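Local coordinates for protein putative endo-1,4-beta-xylanase (Bacteroides thetaiotaomicron VPI-5482, PDB 5MSX) that probably hydrolyses O-glycosidic bonds of plant pectin glycans, acting as a family 43 glycoside hydrolase with an attached F5/8 type C domain, at residues Ala175-Asn178 with Glu179-Thr183; Lys426-Ser429 with Pro430-Asp433. All coordinates share one frame; numbering follows the deposited sequence.

Contact 1: Ala175-Asn178 with Glu179-Thr183; sequences AKLN and EDMIT
Met-181, although it carries a side chain, takes the left-handed helical region (phi 66°) exactly where its N-H closes on Asn-178 O, at 2.7 Å. The bond defines a type I turn from Asn-178 to Met-181, and the donor lies above the carbonyl plane rather than on a lone pair. The chain then comes back so that Asn-178 N gives Thr-183 O a bond of 3.0 Å, nearly linear at 175°. Asp-180 spans the return: its OD1 accepts Ile-182 N at 3.1 Å, an Asx turn, met from above the carboxylate plane, while OD2 takes the Thr-183 hydroxyl OG1 on its syn side at 2.6 Å. With chi1 at 65°, CG sits between backbone N and carbonyl carbon, which turns the carboxylate back over the turn. A water donates to both Asp-180 OD2 and Asn-178 OD1, and that amide oxygen packs against Thr-183 CG2 at 3.1 Å. Without the carboxylate, as with an alanine at Asp-180, Ile-182 N and the Thr-183 hydroxyl would probably lose their acceptor, and the water its bond to this side chain. On the buried side Leu-177 CD2 meets Met-181 CE at 4.1 Å, the two side chains crossing at about a right angle. The arrangement is a tight connection leading out of the third strand, 173-177, of a four-stranded antiparallel blade, as in the five-bladed beta-propeller of family 43.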
ATOM      1  N   ALA C 175      11.513  14.422   5.202  1.00 18.47           N
ATOM      2  CA  ALA C 175      10.322  14.651   4.390  1.00 19.60           C
ATOM      3  C   ALA C 175       9.332  13.507   4.609  1.00 18.69           C
ATOM      4  O   ALA C 175       9.747  12.374   4.903  1.00 18.73           O
ATOM      5  CB  ALA C 175      10.712  14.717   2.925  1.00 20.21           C
ATOM      6  N   LYS C 176       8.038  13.777   4.427  1.00 18.56           N
ATOM      7  CA  LYS C 176       7.044  12.699   4.395  1.00 19.59           C
ATOM      8  C   LYS C 176       7.285  11.761   3.216  1.00 21.14           C
ATOM      9  O   LYS C 176       7.855  12.155   2.199  1.00 20.14           O
ATOM     10  CB  LYS C 176       5.617  13.237   4.333  1.00 19.90           C
ATOM     11  CG  LYS C 176       5.212  13.964   5.602  1.00 21.69           C
ATOM     12  CD  LYS C 176       3.758  14.411   5.550  1.00 23.28           C
ATOM     13  CE  LYS C 176       3.361  14.958   6.894  1.00 25.65           C
ATOM     14  NZ  LYS C 176       2.073  15.679   6.777  1.00 28.30           N
ATOM     15  N   LEU C 177       6.841  10.524   3.383  1.00 21.88           N
ATOM     16  CA  LEU C 177       6.906   9.500   2.371  1.00 25.30           C
ATOM     17  C   LEU C 177       5.467   9.076   2.082  1.00 29.97           C
ATOM     18  O   LEU C 177       4.660   8.894   3.005  1.00 30.98           O
ATOM     19  CB  LEU C 177       7.721   8.340   2.920  1.00 25.19           C
ATOM     20  CG  LEU C 177       8.325   7.272   2.027  1.00 26.59           C
ATOM     21  CD1 LEU C 177       9.253   7.879   0.954  1.00 26.30           C
ATOM     22  CD2 LEU C 177       9.075   6.243   2.890  1.00 24.68           C
ATOM     23  N   ASN C 178       5.131   8.927   0.807  1.00 33.93           N
ATOM     24  CA  ASN C 178       3.774   8.483   0.411  1.00 35.27           C
ATOM     25  C   ASN C 178       3.500   7.027   0.755  1.00 35.06           C
ATOM     26  O   ASN C 178       4.429   6.268   1.013  1.00 35.06           O
ATOM     27  CB  ASN C 178       3.553   8.721  -1.092  1.00 37.23           C
ATOM     28  CG  ASN C 178       3.664  10.186  -1.475  1.00 38.42           C
ATOM     29  OD1 ASN C 178       3.878  10.523  -2.631  1.00 45.45           O
ATOM     30  ND2 ASN C 178       3.519  11.060  -0.509  1.00 41.00           N
ATOM     31  N   GLU C 179       2.224   6.628   0.697  1.00 36.25           N
ATOM     32  CA  GLU C 179       1.802   5.252   1.022  1.00 37.45           C
ATOM     33  C   GLU C 179       2.380   4.202   0.110  1.00 32.64           C
ATOM     34  O   GLU C 179       2.546   3.056   0.524  1.00 34.57           O
ATOM     35  CB  GLU C 179       0.274   5.078   1.013  1.00 44.89           C
ATOM     36  CG  GLU C 179      -0.494   6.078   1.863  1.00 51.30           C
ATOM     37  CD  GLU C 179      -0.996   7.245   1.035  1.00 57.52           C
ATOM     38  OE1 GLU C 179      -0.163   8.118   0.672  1.00 60.07           O
ATOM     39  OE2 GLU C 179      -2.213   7.271   0.732  1.00 63.15           O
ATOM     40  N   ASP C 180       2.683   4.571  -1.127  1.00 31.63           N
ATOM     41  CA  ASP C 180       3.466   3.692  -2.001  1.00 32.44           C
ATOM     42  C   ASP C 180       4.928   3.441  -1.480  1.00 29.86           C
ATOM     43  O   ASP C 180       5.625   2.588  -2.022  1.00 28.25           O
ATOM     44  CB  ASP C 180       3.476   4.212  -3.465  1.00 33.25           C
ATOM     45  CG  ASP C 180       4.201   5.561  -3.633  1.00 33.88           C
ATOM     46  OD1 ASP C 180       4.867   6.045  -2.702  1.00 36.31           O
ATOM     47  OD2 ASP C 180       4.087   6.161  -4.714  1.00 37.53           O
ATOM     48  N   MET C 181       5.382   4.220  -0.489  1.00 28.78           N
ATOM     49  CA  MET C 181       6.702   4.048   0.170  1.00 29.07           C
ATOM     50  C   MET C 181       7.928   4.311  -0.735  1.00 28.54           C
ATOM     51  O   MET C 181       9.065   3.939  -0.385  1.00 25.10           O
ATOM     52  CB  MET C 181       6.791   2.655   0.817  1.00 29.14           C
ATOM     53  CG  MET C 181       5.733   2.422   1.893  1.00 31.37           C
ATOM     54  SD  MET C 181       5.922   3.524   3.318  1.00 31.85           S
ATOM     55  CE  MET C 181       7.368   2.721   4.032  1.00 31.07           C
ATOM     56  N   ILE C 182       7.697   4.924  -1.905  1.00 26.51           N
ATOM     57  CA  ILE C 182       8.765   5.217  -2.836  1.00 26.60           C
ATOM     58  C   ILE C 182       8.804   6.660  -3.338  1.00 27.29           C
ATOM     59  O   ILE C 182       9.747   7.047  -4.000  1.00 28.30           O
ATOM     60  CB  ILE C 182       8.757   4.209  -3.996  1.00 27.49           C
ATOM     61  CG1 ILE C 182       7.511   4.331  -4.859  1.00 27.14           C
ATOM     62  CG2 ILE C 182       8.824   2.790  -3.452  1.00 25.92           C
ATOM     63  CD1 ILE C 182       7.525   3.339  -6.004  1.00 30.13           C
ATOM     64  N   THR C 183       7.810   7.459  -2.995  1.00 28.50           N
ATOM     65  CA  THR C 183       7.674   8.798  -3.515  1.00 29.04           C
ATOM     66  C   THR C 183       7.860   9.699  -2.321  1.00 26.52           C
ATOM     67  O   THR C 183       7.076   9.636  -1.376  1.00 25.51           O
ATOM     68  CB  THR C 183       6.254   9.012  -4.083  1.00 30.00           C
ATOM     69  OG1 THR C 183       5.956   7.999  -5.060  1.00 33.98           O
ATOM     70  CG2 THR C 183       6.120  10.390  -4.699  1.00 31.06           C
TER
HETATM   71  O   HOH W   1       2.449   8.414  -4.528  1.00 36.32           O

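Contact 2: Lys426-Ser429 with Pro430-Asp433; sequences KMCS and PHTD. With EDO (1,2-ethanediol), chain B.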
ATOM      1  N   LYS C 426      32.316 -20.548  -2.038  1.00 41.32           N
ATOM      2  CA  LYS C 426      30.941 -20.328  -1.628  1.00 41.09           C
ATOM      3  C   LYS C 426      30.917 -19.075  -0.716  1.00 40.26           C
ATOM      4  O   LYS C 426      31.696 -18.990   0.237  1.00 36.84           O
ATOM      5  CB  LYS C 426      30.411 -21.578  -0.945  1.00 42.33           C
ATOM      6  CG  LYS C 426      28.982 -21.486  -0.444  1.00 46.51           C
ATOM      7  CD  LYS C 426      28.491 -22.836   0.061  1.00 49.14           C
ATOM      8  CE  LYS C 426      27.300 -22.727   1.002  1.00 52.45           C
ATOM      9  NZ  LYS C 426      26.317 -21.686   0.589  1.00 56.00           N
ATOM     10  N   MET C 427      30.051 -18.116  -1.063  1.00 37.01           N
ATOM     11  CA  MET C 427      29.985 -16.802  -0.446  1.00 36.21           C
ATOM     12  C   MET C 427      28.955 -16.876   0.683  1.00 35.36           C
ATOM     13  O   MET C 427      27.779 -16.563   0.487  1.00 34.00           O
ATOM     14  CB  MET C 427      29.607 -15.714  -1.476  1.00 38.25           C
ATOM     15  CG  MET C 427      30.735 -15.185  -2.365  1.00 40.66           C
ATOM     16  SD  MET C 427      31.438 -16.260  -3.662  1.00 46.23           S
ATOM     17  CE  MET C 427      29.995 -16.504  -4.710  1.00 48.22           C
ATOM     18  N   CYS C 428      29.402 -17.326   1.853  1.00 30.49           N
ATOM     19  CA  CYS C 428      28.535 -17.487   2.998  1.00 30.46           C
ATOM     20  C   CYS C 428      29.381 -17.407   4.273  1.00 28.73           C
ATOM     21  O   CYS C 428      30.578 -17.301   4.184  1.00 30.21           O
ATOM     22  CB  CYS C 428      27.806 -18.820   2.896  1.00 32.56           C
ATOM     23  SG  CYS C 428      28.851 -20.271   3.179  1.00 39.81           S
ATOM     24  N   SER C 429      28.764 -17.405   5.446  1.00 26.79           N
ATOM     25  CA  SER C 429      29.495 -17.581   6.717  1.00 26.93           C
ATOM     26  C   SER C 429      28.496 -17.979   7.777  1.00 26.08           C
ATOM     27  O   SER C 429      27.422 -17.429   7.790  1.00 28.71           O
ATOM     28  CB  SER C 429      30.219 -16.298   7.177  1.00 25.20           C
ATOM     29  OG  SER C 429      31.151 -16.610   8.212  1.00 25.50           O
ATOM     30  N   PRO C 430      28.796 -18.923   8.651  1.00 26.93           N
ATOM     31  CA  PRO C 430      30.021 -19.704   8.641  1.00 29.14           C
ATOM     32  C   PRO C 430      30.029 -20.796   7.559  1.00 32.23           C
ATOM     33  O   PRO C 430      29.020 -21.028   6.892  1.00 34.66           O
ATOM     34  CB  PRO C 430      30.047 -20.305  10.031  1.00 28.17           C
ATOM     35  CG  PRO C 430      28.587 -20.434  10.415  1.00 29.36           C
ATOM     36  CD  PRO C 430      27.846 -19.362   9.678  1.00 27.15           C
ATOM     37  N   HIS C 431      31.187 -21.414   7.355  1.00 33.41           N
ATOM     38  CA  HIS C 431      31.284 -22.671   6.594  1.00 32.02           C
ATOM     39  C   HIS C 431      31.207 -23.838   7.543  1.00 30.64           C
ATOM     40  O   HIS C 431      32.077 -23.987   8.411  1.00 32.48           O
ATOM     41  CB  HIS C 431      32.580 -22.701   5.821  1.00 31.52           C
ATOM     42  CG  HIS C 431      32.493 -21.996   4.525  1.00 32.55           C
ATOM     43  ND1 HIS C 431      32.764 -20.654   4.382  1.00 34.15           N
ATOM     44  CD2 HIS C 431      32.118 -22.442   3.307  1.00 36.45           C
ATOM     45  CE1 HIS C 431      32.583 -20.315   3.113  1.00 35.89           C
ATOM     46  NE2 HIS C 431      32.197 -21.381   2.446  1.00 38.02           N
ATOM     47  N   THR C 432      30.158 -24.646   7.398  1.00 32.27           N
ATOM     48  CA  THR C 432      29.836 -25.721   8.326  1.00 33.68           C
ATOM     49  C   THR C 432      30.116 -27.083   7.669  1.00 37.20           C
ATOM     50  O   THR C 432      29.730 -27.306   6.541  1.00 38.85           O
ATOM     51  CB  THR C 432      28.363 -25.634   8.786  1.00 35.47           C
ATOM     52  OG1 THR C 432      28.170 -24.436   9.546  1.00 38.25           O
ATOM     53  CG2 THR C 432      27.988 -26.802   9.701  1.00 35.42           C
ATOM     54  N   ASP C 433      30.804 -27.973   8.374  1.00 38.23           N
ATOM     55  CA  ASP C 433      31.104 -29.322   7.861  1.00 41.34           C
ATOM     56  C   ASP C 433      30.777 -30.328   8.946  1.00 40.55           C
ATOM     57  O   ASP C 433      31.349 -30.277  10.039  1.00 40.52           O
ATOM     58  CB  ASP C 433      32.580 -29.468   7.474  1.00 40.62           C
ATOM     59  CG  ASP C 433      32.960 -28.606   6.310  1.00 41.00           C
ATOM     60  OD1 ASP C 433      32.514 -28.880   5.177  1.00 43.51           O
ATOM     61  OD2 ASP C 433      33.716 -27.639   6.520  1.00 42.59           O
TER
HETATM   62  C1  EDO B 514      33.358 -17.004   5.499  1.00 32.14           C
HETATM   63  O1  EDO B 514      33.194 -17.852   6.636  1.00 29.07           O
HETATM   64  C2  EDO B 514      33.486 -17.674   4.124  1.00 33.33           C
HETATM   65  O2  EDO B 514      33.593 -16.850   2.952  1.00 33.92           O
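Ser-429 and Pro-430 are joined by a cis peptide bond, which brings their CA atoms to 2.9 Å and kinks the chain sharply between the short strand 428-429 and strand 431-433. Both flanks are extended, and no clear hydrogen bond links 426-429 to 430-433, so the contact across the kink is made chiefly by side chains.

The main one is a sulfur-aromatic pair. Cys-428 SG lies over one face of the His-431 imidazole, 3.8 Å from the ring centroid and only 18° off the ring normal, somewhat displaced toward the rim, with NE2 the nearest ring atom at 3.6 Å. The histidine reaches back because its CG stands beside its own backbone N (chi1 -84°), which carries the ring across the kink to the preceding segment. Lys-426 adds two touches: its carbonyl O approaches the ring in plane at the edge, 3.3 Å from CE1, and its CB lies 3.8 Å from NE2. The ring is therefore bounded by sulfur over a face and by a carbonyl at its rim. The Ser-429 hydroxyl meets a 1,2-ethanediol that also lies at the ring's edge: OG accepts a hydrogen bond from O1 of the diol, at 2.9 Å. This diol, probably from the crystallisation liquor, is also held by Pro-399 O, Phe-396 N and His-403 ND1.

Tyr-405 meets the His-431 ring with its plane steeply inclined, at about 75°. Around the kink, strand 425-436 changes partner: Met-427 and Ser-429 make backbone bonds with Gly-80, just beyond strand 78-79, and Phe-78 within it, whereas His-431 and Asp-433 pair with Ile-394 and Ser-392 of the antiparallel strand 386-396.

Overall arrangement
Contact 1 comes first along the chain and is complete before contact 2 begins. Their centres are 38 Å apart and their nearest atoms about 27 Å, so neither touches the other, and they share no sheet. Residues 175-183 fall in the glycosyl hydrolase family 43 range, at the end of an inner strand of a four-stranded blade and away from the annotated sites. Residues 426-433 fall in the F5/8 type C range, within the large antiparallel sheet, with the Ser-429 side chain about 12 Å from a bound calcium ion. Strand 78-79, from the family 43 range, pairs with strand 425-436, which makes contact 2 part of the junction between the two regions; contact 1 instead lies near a second subunit.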